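Local coordinates for protein nicotinate phosphoribosyltransferase (Vibrio cholerae, PDB 4HL7) that probably catalyses the ATP-dependent synthesis of nicotinate D-ribonucleotide from nicotinate and 5-phospho-alpha-D-ribose 1-diphosphate, a step of NAD biosynthesis, at residues R40-V45 with M396-I401; I119-R122 with D127-L130; L134-V139 with I373-A378. All coordinates share one frame; numbering follows the deposited sequence.

Contact 1 of 3, residues R40-V45 with M396-I401; sequences RYELIV and MCEDPI
Arg40 and Glu398 form a two-pronged salt bridge at the protein surface, joining strand 38-46 of the antiparallel sheet to the loop that leads into helix 400-409. The guanidinium meets the carboxylate end-on: Arg40 NH1 donates to Glu398 OE2 over 2.9 Å, and Arg40 NH2 to Glu398 OE1 over 2.8 Å. Both bonds are almost straight; the two flat groups lie only 16° apart, and each carboxylate oxygen is approached on its syn side. Together the two bonds fix the rotation of both groups. Arg40 leaves the strand with CG opposite its backbone nitrogen (chi1 179°) and bends at chi3, while the Glu398 chain, extended beyond CG, comes from the opposite direction.

Arg40 NH1 has a second acceptor, Glu42 OE1 at 2.7 Å, which it meets on the anti side of that carboxylate. Glu42 OE1 and Glu398 OE2 are 4.6 Å apart, and the arginine bound to both probably offsets their repulsion. Ser120 OG holds the other Glu42 oxygen, OE2, and Glu379 forms a salt bridge with Arg40 NH2. Right after Glu398, Asp399 caps the helix through a weak bond from Ile401 N. Arg40, Glu42 and Glu398 thus make a salt-bridge network that pairs two residues of one strand and ties the loop before helix 400-409 to it.

Contact 2 of 3, residues I119-R122 with D127-L130; sequences ISIR and DTIL
Ile121 is the first residue of 119-122 to touch 127-130, and it does so through its branch methyl. With CG1 beside the backbone nitrogen (chi1 -62°), the other branch, CG2, is left to face Thr128: Ile121 CG2 lies 3.9 Å from Thr128 CB and 4.1 Å from Thr128 CG2. The two beta-branched side chains run past each other in opposite directions, making a small methyl-to-methyl surface without any polar bond between the segments.

At Arg122 the backbone takes over. Its side chain starts out away from 127-130, and the contact is made by the peptide that ends the strand: Thr128 CG2 rests 3.8 Å from Arg122 C and at a similar distance from Arg122 O. The long side chain turns instead to the neighbouring strands, packing on Arg40 and forming a long, weak ion pair with Glu105.

Thr128 therefore spends its methyl on the strand end while its hydroxyl serves its own short helix. OG1 bonds to the carbonyl oxygen of Ser124, and Ser124 OG in turn accepts from Asp127 N, so these bonds stay within the turn that follows the strand.

The pair closes a tight reversal in which strand 116-122 runs into helix 125-128. Val39 and Tyr41 of adjacent strand 38-46 also pack on Thr128, Ile121 continues onto Tyr131 of helix 131-147, and the following Ile129 and Leu130 turn toward helix 21-33.

Contact 3 of 3, residues L134-V139 with I373-A378; sequences LVMAIV and IVIKLA
Met136, a selenomethionine, runs out from its helix with CG beside the backbone nitrogen (chi1 -69°) and an extended chi2, which delivers SE to Ile375; the bend at chi3 (71°) then swings CE to Ile373. Met136 SE meets the branch methyl of Ile375, 3.7 Å from Ile375 CG2. Beyond the bend, Met136 CE lies 4.1 Å from Ile373 CG2 and 4.0 Å from the carbonyl oxygen Ile373 O. That oxygen accepts a hydrogen bond from Arg188, whose side chain also touches Met136, so the methyl packs beside a carbonyl that already has a polar partner.

Ile373 engages the helix at both ends of its side chain. In contrast to CG2, its long branch is directed opposite the backbone nitrogen, which extends CD1 into the groove between two helix residues: Ile373 CD1 is 4.1 Å from Met136 CG and equally 4.1 Å from Val139 CB. Met136 and Val139 are three residues apart and so present neighbouring points on one face of the helix.

Helix 131-147 here lies against one face of the antiparallel sheet built from N-terminal strands and the late strand 372-380, as in the type II phosphoribosyltransferases, where such a domain accompanies an alpha/beta barrel. Strand 372-380 comes after the parallel barrel strands in the chain and returns to this sheet beside strand 38-46. The short helix and strand segments run nearly antiparallel, at 165°, their axes 9.9 Å apart. Strand alternation sends Ile373 and Ile375 toward the helix and Val374 away from it. The apolar layer continues beyond the two segments: Leu43 packs on both Met136 and Ile375, while Val139 also touches Ile58 of helix 52-64.

In the fold
All three contacts reach the same antiparallel sheet, in which strand 38-46 lies between 116-122 and 372-380. Contact 1 closes the widest loop of the three; contacts 2 and 3 follow one another inside it. Their centres are about 9 Å (contacts 2 and 3), 13 Å (1 and 3) and 14 Å (1 and 2) apart. Strand 38-46 links them directly: Tyr41 N bonds to Ile121 O and Glu42 N to Lys376 O. Contact 2 leads straight into the helix of contact 3, where Ile119 packs on Val135 and Val139. Contacts 1 and 3 thus bind the N-terminal region to segments that follow the parallel barrel strands, making one domain from distant parts of the sequence.

Contact 1 of 3, residues R40-V45 with M396-I401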
ATOM      1  N   ARG A  40      -7.661   4.480 -14.798  1.00 15.97           N
ATOM      2  CA  ARG A  40      -6.566   5.442 -14.935  1.00 16.11           C
ATOM      3  C   ARG A  40      -6.041   5.721 -13.542  1.00 15.88           C
ATOM      4  O   ARG A  40      -6.838   6.019 -12.636  1.00 15.43           O
ATOM      5  CB  ARG A  40      -7.005   6.746 -15.575  1.00 16.75           C
ATOM      6  CG  ARG A  40      -5.812   7.747 -15.675  1.00 16.27           C
ATOM      7  CD  ARG A  40      -6.122   8.928 -16.591  1.00 18.24           C
ATOM      8  NE  ARG A  40      -7.468   9.457 -16.320  1.00 18.88           N
ATOM      9  CZ  ARG A  40      -7.699  10.354 -15.375  1.00 20.79           C
ATOM     10  NH1 ARG A  40      -6.701  10.796 -14.587  1.00 18.31           N
ATOM     11  NH2 ARG A  40      -8.904  10.780 -15.187  1.00 20.30           N
ATOM     12  N   TYR A  41      -4.719   5.595 -13.366  1.00 17.32           N
ATOM     13  CA  TYR A  41      -4.062   5.994 -12.095  1.00 16.04           C
ATOM     14  C   TYR A  41      -3.269   7.236 -12.330  1.00 17.66           C
ATOM     15  O   TYR A  41      -2.713   7.434 -13.449  1.00 16.43           O
ATOM     16  CB  TYR A  41      -3.031   4.973 -11.653  1.00 16.64           C
ATOM     17  CG  TYR A  41      -3.544   3.558 -11.340  1.00 17.34           C
ATOM     18  CD1 TYR A  41      -3.989   3.221 -10.054  1.00 17.27           C
ATOM     19  CD2 TYR A  41      -3.678   2.588 -12.372  1.00 18.80           C
ATOM     20  CE1 TYR A  41      -4.399   1.900  -9.752  1.00 17.29           C
ATOM     21  CE2 TYR A  41      -4.115   1.283 -12.090  1.00 16.87           C
ATOM     22  CZ  TYR A  41      -4.503   0.950 -10.794  1.00 17.32           C
ATOM     23  OH  TYR A  41      -4.930  -0.370 -10.538  1.00 17.59           O
ATOM     24  N   GLU A  42      -3.083   8.027 -11.252  1.00 15.89           N
ATOM     25  CA  GLU A  42      -2.272   9.233 -11.356  1.00 18.34           C
ATOM     26  C   GLU A  42      -1.268   9.284 -10.237  1.00 18.82           C
ATOM     27  O   GLU A  42      -1.635   9.108  -9.070  1.00 18.60           O
ATOM     28  CB  GLU A  42      -3.138  10.512 -11.296  1.00 18.83           C
ATOM     29  CG  GLU A  42      -4.086  10.652 -12.479  1.00 18.94           C
ATOM     30  CD  GLU A  42      -3.342  10.874 -13.817  1.00 21.72           C
ATOM     31  OE1 GLU A  42      -4.016  10.682 -14.871  1.00 20.86           O
ATOM     32  OE2 GLU A  42      -2.142  11.305 -13.814  1.00 22.92           O
ATOM     33  N   LEU A  43      -0.015   9.543 -10.584  1.00 19.81           N
ATOM     34  CA  LEU A  43       0.982   9.649  -9.543  1.00 23.47           C
ATOM     35  C   LEU A  43       1.552  11.023  -9.592  1.00 26.55           C
ATOM     36  O   LEU A  43       1.747  11.597 -10.661  1.00 29.52           O
ATOM     37  CB  LEU A  43       2.122   8.640  -9.709  1.00 26.65           C
ATOM     38  CG  LEU A  43       1.776   7.152  -9.586  1.00 29.08           C
ATOM     39  CD1 LEU A  43       1.290   6.654 -10.942  1.00 31.89           C
ATOM     40  CD2 LEU A  43       2.958   6.314  -9.101  1.00 29.86           C
ATOM     41  N   ILE A  44       1.848  11.560  -8.426  1.00 25.88           N
ATOM     42  CA  ILE A  44       2.483  12.871  -8.401  1.00 27.74           C
ATOM     43  C   ILE A  44       3.681  12.813  -7.468  1.00 29.59           C
ATOM     44  O   ILE A  44       3.602  12.240  -6.392  1.00 25.73           O
ATOM     45  CB  ILE A  44       1.481  14.002  -8.038  1.00 30.15           C
ATOM     46  CG1 ILE A  44       2.260  15.291  -7.707  1.00 32.22           C
ATOM     47  CG2 ILE A  44       0.492  13.522  -6.980  1.00 35.19           C
ATOM     48  CD1 ILE A  44       1.409  16.519  -7.765  1.00 35.46           C
ATOM     49  N   VAL A  45       4.812  13.288  -7.975  1.00 29.36           N
ATOM     50  CA  VAL A  45       6.005  13.435  -7.188  1.00 32.70           C
ATOM     51  C   VAL A  45       6.139  14.910  -6.874  1.00 38.69           C
ATOM     52  O   VAL A  45       6.204  15.726  -7.784  1.00 39.78           O
ATOM     53  CB  VAL A  45       7.236  12.940  -7.991  1.00 35.03           C
ATOM     54  CG1 VAL A  45       8.506  13.018  -7.155  1.00 36.47           C
ATOM     55  CG2 VAL A  45       7.011  11.508  -8.491  1.00 33.01           C
HETATM   56  N   MSE A 396     -10.049  12.941  -2.015  1.00 40.74           N
HETATM   57  CA  MSE A 396      -9.371  13.055  -3.339  1.00 42.07           C
HETATM   58  C   MSE A 396     -10.373  12.601  -4.361  1.00 31.50           C
HETATM   59  O   MSE A 396     -11.002  11.554  -4.165  1.00 29.35           O
HETATM   60  CB  MSE A 396      -8.087  12.193  -3.372  1.00 47.55           C
HETATM   61  CG  MSE A 396      -8.387  10.692  -3.565  1.00 54.37           C
HETATM   62 SE   MSE A 396      -6.818   9.495  -3.227  1.00 63.90          SE
HETATM   63  CE  MSE A 396      -6.564   9.962  -1.300  1.00 50.71           C
ATOM     64  N   CYS A 397     -10.642  13.489  -5.322  1.00 31.31           N
ATOM     65  CA  CYS A 397     -11.444  13.221  -6.539  1.00 27.97           C
ATOM     66  C   CYS A 397     -11.161  14.311  -7.587  1.00 27.48           C
ATOM     67  O   CYS A 397     -11.053  15.485  -7.246  1.00 31.15           O
ATOM     68  CB  CYS A 397     -12.924  13.210  -6.199  1.00 24.81           C
ATOM     69  SG  CYS A 397     -13.870  12.544  -7.567  1.00 23.90           S
ATOM     70  N   GLU A 398     -11.074  13.925  -8.874  1.00 24.46           N
ATOM     71  CA  GLU A 398     -10.893  14.883  -9.962  1.00 24.55           C
ATOM     72  C   GLU A 398     -12.176  15.647 -10.287  1.00 24.25           C
ATOM     73  O   GLU A 398     -12.136  16.652 -10.946  1.00 24.13           O
ATOM     74  CB  GLU A 398     -10.458  14.129 -11.200  1.00 23.37           C
ATOM     75  CG  GLU A 398      -9.017  13.695 -11.136  1.00 25.58           C
ATOM     76  CD  GLU A 398      -8.544  13.012 -12.407  1.00 27.72           C
ATOM     77  OE1 GLU A 398      -9.368  12.745 -13.291  1.00 29.99           O
ATOM     78  OE2 GLU A 398      -7.344  12.693 -12.485  1.00 26.26           O
ATOM     79  N   ASP A 399     -13.327  15.133  -9.826  1.00 19.67           N
ATOM     80  CA  ASP A 399     -14.644  15.664 -10.218  1.00 19.31           C
ATOM     81  C   ASP A 399     -15.338  16.074  -8.929  1.00 19.13           C
ATOM     82  O   ASP A 399     -15.764  15.219  -8.108  1.00 18.05           O
ATOM     83  CB  ASP A 399     -15.441  14.563 -10.974  1.00 20.39           C
ATOM     84  CG  ASP A 399     -16.784  15.048 -11.536  1.00 24.18           C
ATOM     85  OD1 ASP A 399     -17.382  15.940 -10.972  1.00 26.60           O
ATOM     86  OD2 ASP A 399     -17.218  14.557 -12.604  1.00 29.75           O
ATOM     87  N   PRO A 400     -15.390  17.375  -8.668  1.00 19.52           N
ATOM     88  CA  PRO A 400     -15.924  17.735  -7.345  1.00 18.75           C
ATOM     89  C   PRO A 400     -17.450  17.446  -7.202  1.00 19.26           C
ATOM     90  O   PRO A 400     -17.951  17.245  -6.078  1.00 18.13           O
ATOM     91  CB  PRO A 400     -15.664  19.248  -7.262  1.00 20.25           C
ATOM     92  CG  PRO A 400     -15.561  19.706  -8.682  1.00 22.29           C
ATOM     93  CD  PRO A 400     -14.851  18.548  -9.386  1.00 19.96           C
ATOM     94  N   ILE A 401     -18.165  17.432  -8.318  1.00 17.77           N
ATOM     95  CA  ILE A 401     -19.625  17.069  -8.283  1.00 17.38           C
ATOM     96  C   ILE A 401     -19.791  15.604  -7.925  1.00 16.44           C
ATOM     97  O   ILE A 401     -20.652  15.226  -7.113  1.00 15.24           O
ATOM     98  CB  ILE A 401     -20.341  17.393  -9.607  1.00 18.32           C
ATOM     99  CG1 ILE A 401     -20.190  18.869  -9.948  1.00 19.45           C
ATOM    100  CG2 ILE A 401     -21.811  16.912  -9.581  1.00 19.51           C
ATOM    101  CD1 ILE A 401     -20.788  19.342 -11.298  1.00 21.77           C
TER

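Contact 2 of 3, residues I119-R122 with D127-L130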
ATOM      1  N   ILE A 119       2.910  11.153 -13.556  1.00 20.82           N
ATOM      2  CA  ILE A 119       2.876   9.908 -14.305  1.00 20.16           C
ATOM      3  C   ILE A 119       1.426   9.446 -14.345  1.00 19.58           C
ATOM      4  O   ILE A 119       0.767   9.361 -13.296  1.00 21.00           O
ATOM      5  CB  ILE A 119       3.762   8.839 -13.623  1.00 19.55           C
ATOM      6  CG1 ILE A 119       5.220   9.320 -13.575  1.00 20.08           C
ATOM      7  CG2 ILE A 119       3.686   7.497 -14.352  1.00 19.39           C
ATOM      8  CD1 ILE A 119       6.037   8.439 -12.638  1.00 18.64           C
ATOM      9  N   SER A 120       0.937   9.092 -15.537  1.00 19.67           N
ATOM     10  CA  SER A 120      -0.473   8.669 -15.731  1.00 19.18           C
ATOM     11  C   SER A 120      -0.455   7.248 -16.293  1.00 19.59           C
ATOM     12  O   SER A 120       0.305   6.958 -17.229  1.00 20.98           O
ATOM     13  CB  SER A 120      -1.161   9.542 -16.752  1.00 21.16           C
ATOM     14  OG  SER A 120      -1.191  10.913 -16.360  0.50 23.54           O
ATOM     15  N   ILE A 121      -1.217   6.354 -15.685  1.00 18.97           N
ATOM     16  CA  ILE A 121      -1.171   4.944 -16.131  1.00 18.91           C
ATOM     17  C   ILE A 121      -2.593   4.592 -16.550  1.00 21.09           C
ATOM     18  O   ILE A 121      -3.520   4.733 -15.749  1.00 16.73           O
ATOM     19  CB  ILE A 121      -0.708   4.051 -14.986  1.00 19.20           C
ATOM     20  CG1 ILE A 121       0.722   4.410 -14.527  1.00 19.85           C
ATOM     21  CG2 ILE A 121      -0.728   2.581 -15.377  1.00 19.30           C
ATOM     22  CD1 ILE A 121       1.078   3.672 -13.252  1.00 23.28           C
ATOM     23  N   ARG A 122      -2.769   4.120 -17.793  1.00 19.41           N
ATOM     24  CA  ARG A 122      -4.101   3.858 -18.352  1.00 20.10           C
ATOM     25  C   ARG A 122      -4.147   2.480 -19.032  1.00 19.95           C
ATOM     26  O   ARG A 122      -3.230   2.162 -19.792  1.00 18.94           O
ATOM     27  CB  ARG A 122      -4.409   4.857 -19.504  1.00 24.58           C
ATOM     28  CG  ARG A 122      -4.469   6.342 -19.126  1.00 32.82           C
ATOM     29  CD  ARG A 122      -4.878   7.154 -20.344  1.00 32.55           C
ATOM     30  NE  ARG A 122      -5.259   8.564 -20.075  1.00 35.75           N
ATOM     31  CZ  ARG A 122      -4.416   9.518 -19.676  1.00 40.05           C
ATOM     32  NH1 ARG A 122      -3.142   9.229 -19.445  1.00 33.52           N
ATOM     33  NH2 ARG A 122      -4.854  10.764 -19.483  1.00 42.40           N
ATOM     34  N   ASP A 127      -4.435  -5.423 -16.411  1.00 15.44           N
ATOM     35  CA  ASP A 127      -3.129  -5.270 -17.017  1.00 16.99           C
ATOM     36  C   ASP A 127      -2.278  -4.127 -16.456  1.00 15.95           C
ATOM     37  O   ASP A 127      -1.040  -4.076 -16.715  1.00 17.67           O
ATOM     38  CB  ASP A 127      -3.275  -5.187 -18.486  1.00 18.99           C
ATOM     39  CG  ASP A 127      -3.848  -6.532 -19.064  1.00 22.46           C
ATOM     40  OD1 ASP A 127      -4.217  -6.524 -20.185  1.00 24.55           O
ATOM     41  OD2 ASP A 127      -3.948  -7.537 -18.314  1.00 26.69           O
ATOM     42  N   THR A 128      -2.913  -3.271 -15.671  1.00 14.95           N
ATOM     43  CA  THR A 128      -2.203  -2.070 -15.127  1.00 14.64           C
ATOM     44  C   THR A 128      -2.052  -2.114 -13.609  1.00 14.43           C
ATOM     45  O   THR A 128      -1.293  -1.304 -13.055  1.00 14.13           O
ATOM     46  CB  THR A 128      -2.827  -0.733 -15.547  1.00 14.91           C
ATOM     47  OG1 THR A 128      -4.169  -0.613 -15.063  1.00 15.37           O
ATOM     48  CG2 THR A 128      -2.780  -0.529 -17.106  1.00 15.34           C
ATOM     49  N   ILE A 129      -2.800  -3.008 -12.954  1.00 14.75           N
ATOM     50  CA  ILE A 129      -2.807  -2.993 -11.478  1.00 16.73           C
ATOM     51  C   ILE A 129      -1.401  -3.243 -10.879  1.00 16.74           C
ATOM     52  O   ILE A 129      -1.068  -2.716  -9.829  1.00 17.94           O
ATOM     53  CB  ILE A 129      -3.870  -3.935 -10.856  1.00 17.46           C
ATOM     54  CG1 ILE A 129      -3.850  -3.778  -9.308  1.00 19.12           C
ATOM     55  CG2 ILE A 129      -3.599  -5.367 -11.211  1.00 18.11           C
ATOM     56  CD1 ILE A 129      -5.100  -4.185  -8.634  1.00 18.81           C
ATOM     57  N   LEU A 130      -0.569  -4.034 -11.559  1.00 16.35           N
ATOM     58  CA  LEU A 130       0.755  -4.289 -11.019  1.00 17.47           C
ATOM     59  C   LEU A 130       1.747  -3.116 -11.079  1.00 17.48           C
ATOM     60  O   LEU A 130       2.786  -3.187 -10.417  1.00 18.06           O
ATOM     61  CB  LEU A 130       1.392  -5.540 -11.640  1.00 17.19           C
ATOM     62  CG  LEU A 130       0.605  -6.852 -11.514  1.00 18.11           C
ATOM     63  CD1 LEU A 130       1.450  -7.991 -12.069  1.00 19.90           C
ATOM     64  CD2 LEU A 130       0.151  -7.107 -10.075  1.00 18.00           C
TER

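Contact 3 of 3, residues L134-V139 with I373-A378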
ATOM      1  N   LEU A 134       5.735  -0.954  -8.503  1.00 15.52           N
ATOM      2  CA  LEU A 134       6.947  -1.006  -9.329  1.00 16.36           C
ATOM      3  C   LEU A 134       7.353   0.418  -9.703  1.00 17.32           C
ATOM      4  O   LEU A 134       8.537   0.776  -9.651  1.00 17.67           O
ATOM      5  CB  LEU A 134       6.727  -1.825 -10.618  1.00 18.22           C
ATOM      6  CG  LEU A 134       6.270  -3.262 -10.379  1.00 16.74           C
ATOM      7  CD1 LEU A 134       5.868  -3.945 -11.702  1.00 17.61           C
ATOM      8  CD2 LEU A 134       7.323  -4.042  -9.599  1.00 19.12           C
ATOM      9  N   VAL A 135       6.369   1.212 -10.122  1.00 16.40           N
ATOM     10  CA  VAL A 135       6.654   2.590 -10.507  1.00 17.44           C
ATOM     11  C   VAL A 135       7.100   3.371  -9.272  1.00 18.19           C
ATOM     12  O   VAL A 135       8.061   4.103  -9.333  1.00 18.74           O
ATOM     13  CB  VAL A 135       5.438   3.278 -11.225  1.00 17.29           C
ATOM     14  CG1 VAL A 135       5.726   4.778 -11.473  1.00 18.15           C
ATOM     15  CG2 VAL A 135       5.118   2.572 -12.560  1.00 17.99           C
HETATM   16  N   MSE A 136       6.432   3.184  -8.135  1.00 17.31           N
HETATM   17  CA  MSE A 136       6.839   3.964  -6.903  1.00 17.43           C
HETATM   18  C   MSE A 136       8.228   3.610  -6.508  1.00 18.22           C
HETATM   19  O   MSE A 136       9.007   4.500  -6.232  1.00 17.76           O
HETATM   20  CB  MSE A 136       5.806   3.743  -5.781  1.00 17.63           C
HETATM   21  CG  MSE A 136       4.551   4.429  -6.215  1.00 18.58           C
HETATM   22 SE   MSE A 136       3.159   3.989  -4.867  1.00 23.88          SE
HETATM   23  CE  MSE A 136       3.873   5.088  -3.385  1.00 20.84           C
ATOM     24  N   ALA A 137       8.598   2.307  -6.594  1.00 19.27           N
ATOM     25  CA  ALA A 137       9.952   1.814  -6.193  1.00 17.90           C
ATOM     26  C   ALA A 137      11.037   2.323  -7.103  1.00 19.19           C
ATOM     27  O   ALA A 137      12.174   2.629  -6.661  1.00 17.95           O
ATOM     28  CB  ALA A 137      10.001   0.291  -6.107  1.00 18.94           C
ATOM     29  N   ILE A 138      10.669   2.428  -8.379  1.00 19.02           N
ATOM     30  CA  ILE A 138      11.571   2.939  -9.384  1.00 20.68           C
ATOM     31  C   ILE A 138      11.808   4.432  -9.130  1.00 19.86           C
ATOM     32  O   ILE A 138      12.928   4.860  -9.109  1.00 20.25           O
ATOM     33  CB  ILE A 138      10.950   2.733 -10.804  1.00 19.72           C
ATOM     34  CG1 ILE A 138      11.179   1.268 -11.268  1.00 19.52           C
ATOM     35  CG2 ILE A 138      11.579   3.735 -11.809  1.00 20.42           C
ATOM     36  CD1 ILE A 138      10.245   0.872 -12.433  1.00 19.27           C
ATOM     37  N   VAL A 139      10.744   5.216  -8.984  1.00 19.96           N
ATOM     38  CA  VAL A 139      10.933   6.664  -8.764  1.00 22.06           C
ATOM     39  C   VAL A 139      11.732   6.925  -7.484  1.00 21.11           C
ATOM     40  O   VAL A 139      12.658   7.701  -7.495  1.00 21.71           O
ATOM     41  CB  VAL A 139       9.610   7.460  -8.717  1.00 21.38           C
ATOM     42  CG1 VAL A 139       9.865   8.955  -8.444  1.00 24.78           C
ATOM     43  CG2 VAL A 139       8.858   7.332 -10.046  1.00 22.10           C
ATOM     44  N   ILE A 373       5.697  10.987  -2.507  1.00 31.65           N
ATOM     45  CA  ILE A 373       5.044  10.434  -3.707  1.00 32.82           C
ATOM     46  C   ILE A 373       3.715   9.795  -3.387  1.00 33.02           C
ATOM     47  O   ILE A 373       3.569   9.008  -2.439  1.00 33.46           O
ATOM     48  CB  ILE A 373       5.937   9.458  -4.512  1.00 35.64           C
ATOM     49  CG1 ILE A 373       5.190   8.919  -5.721  1.00 34.45           C
ATOM     50  CG2 ILE A 373       6.389   8.263  -3.688  1.00 32.24           C
ATOM     51  CD1 ILE A 373       6.094   8.209  -6.722  1.00 36.61           C
ATOM     52  N   VAL A 374       2.742  10.117  -4.223  1.00 31.20           N
ATOM     53  CA  VAL A 374       1.423   9.618  -4.007  1.00 31.28           C
ATOM     54  C   VAL A 374       0.880   9.033  -5.294  1.00 26.40           C
ATOM     55  O   VAL A 374       1.157   9.505  -6.388  1.00 24.54           O
ATOM     56  CB  VAL A 374       0.493  10.755  -3.526  1.00 32.49           C
ATOM     57  CG1 VAL A 374      -0.958  10.267  -3.488  1.00 32.48           C
ATOM     58  CG2 VAL A 374       0.976  11.312  -2.164  1.00 36.17           C
ATOM     59  N   ILE A 375       0.094   8.004  -5.140  1.00 31.53           N
ATOM     60  CA  ILE A 375      -0.652   7.501  -6.258  1.00 28.08           C
ATOM     61  C   ILE A 375      -2.146   7.467  -5.919  1.00 28.40           C
ATOM     62  O   ILE A 375      -2.552   7.293  -4.739  1.00 25.94           O
ATOM     63  CB  ILE A 375      -0.166   6.117  -6.645  1.00 30.16           C
ATOM     64  CG1 ILE A 375      -0.959   5.654  -7.875  1.00 29.93           C
ATOM     65  CG2 ILE A 375      -0.286   5.171  -5.435  1.00 32.95           C
ATOM     66  CD1 ILE A 375      -0.491   4.391  -8.511  1.00 28.18           C
ATOM     67  N   LYS A 376      -2.963   7.620  -6.943  1.00 24.88           N
ATOM     68  CA  LYS A 376      -4.360   7.391  -6.766  1.00 22.59           C
ATOM     69  C   LYS A 376      -4.992   6.758  -7.985  1.00 19.28           C
ATOM     70  O   LYS A 376      -4.586   7.036  -9.118  1.00 17.09           O
ATOM     71  CB  LYS A 376      -5.096   8.695  -6.370  1.00 27.42           C
ATOM     72  CG  LYS A 376      -5.075   9.818  -7.391  1.00 29.28           C
ATOM     73  N   LEU A 377      -6.008   5.927  -7.725  1.00 18.06           N
ATOM     74  CA  LEU A 377      -6.918   5.490  -8.776  1.00 17.02           C
ATOM     75  C   LEU A 377      -7.821   6.677  -9.049  1.00 18.12           C
ATOM     76  O   LEU A 377      -8.480   7.186  -8.138  1.00 17.45           O
ATOM     77  CB  LEU A 377      -7.731   4.262  -8.285  1.00 17.41           C
ATOM     78  CG  LEU A 377      -8.820   3.846  -9.295  1.00 17.60           C
ATOM     79  CD1 LEU A 377      -8.135   3.283 -10.524  1.00 15.97           C
ATOM     80  CD2 LEU A 377      -9.740   2.787  -8.661  1.00 15.74           C
ATOM     81  N   ALA A 378      -7.778   7.183 -10.274  1.00 16.70           N
ATOM     82  CA  ALA A 378      -8.498   8.415 -10.624  1.00 16.37           C
ATOM     83  C   ALA A 378      -9.845   8.078 -11.240  1.00 16.89           C
ATOM     84  O   ALA A 378     -10.762   8.840 -11.118  1.00 17.01           O
ATOM     85  CB  ALA A 378      -7.708   9.250 -11.612  1.00 17.98           C
TER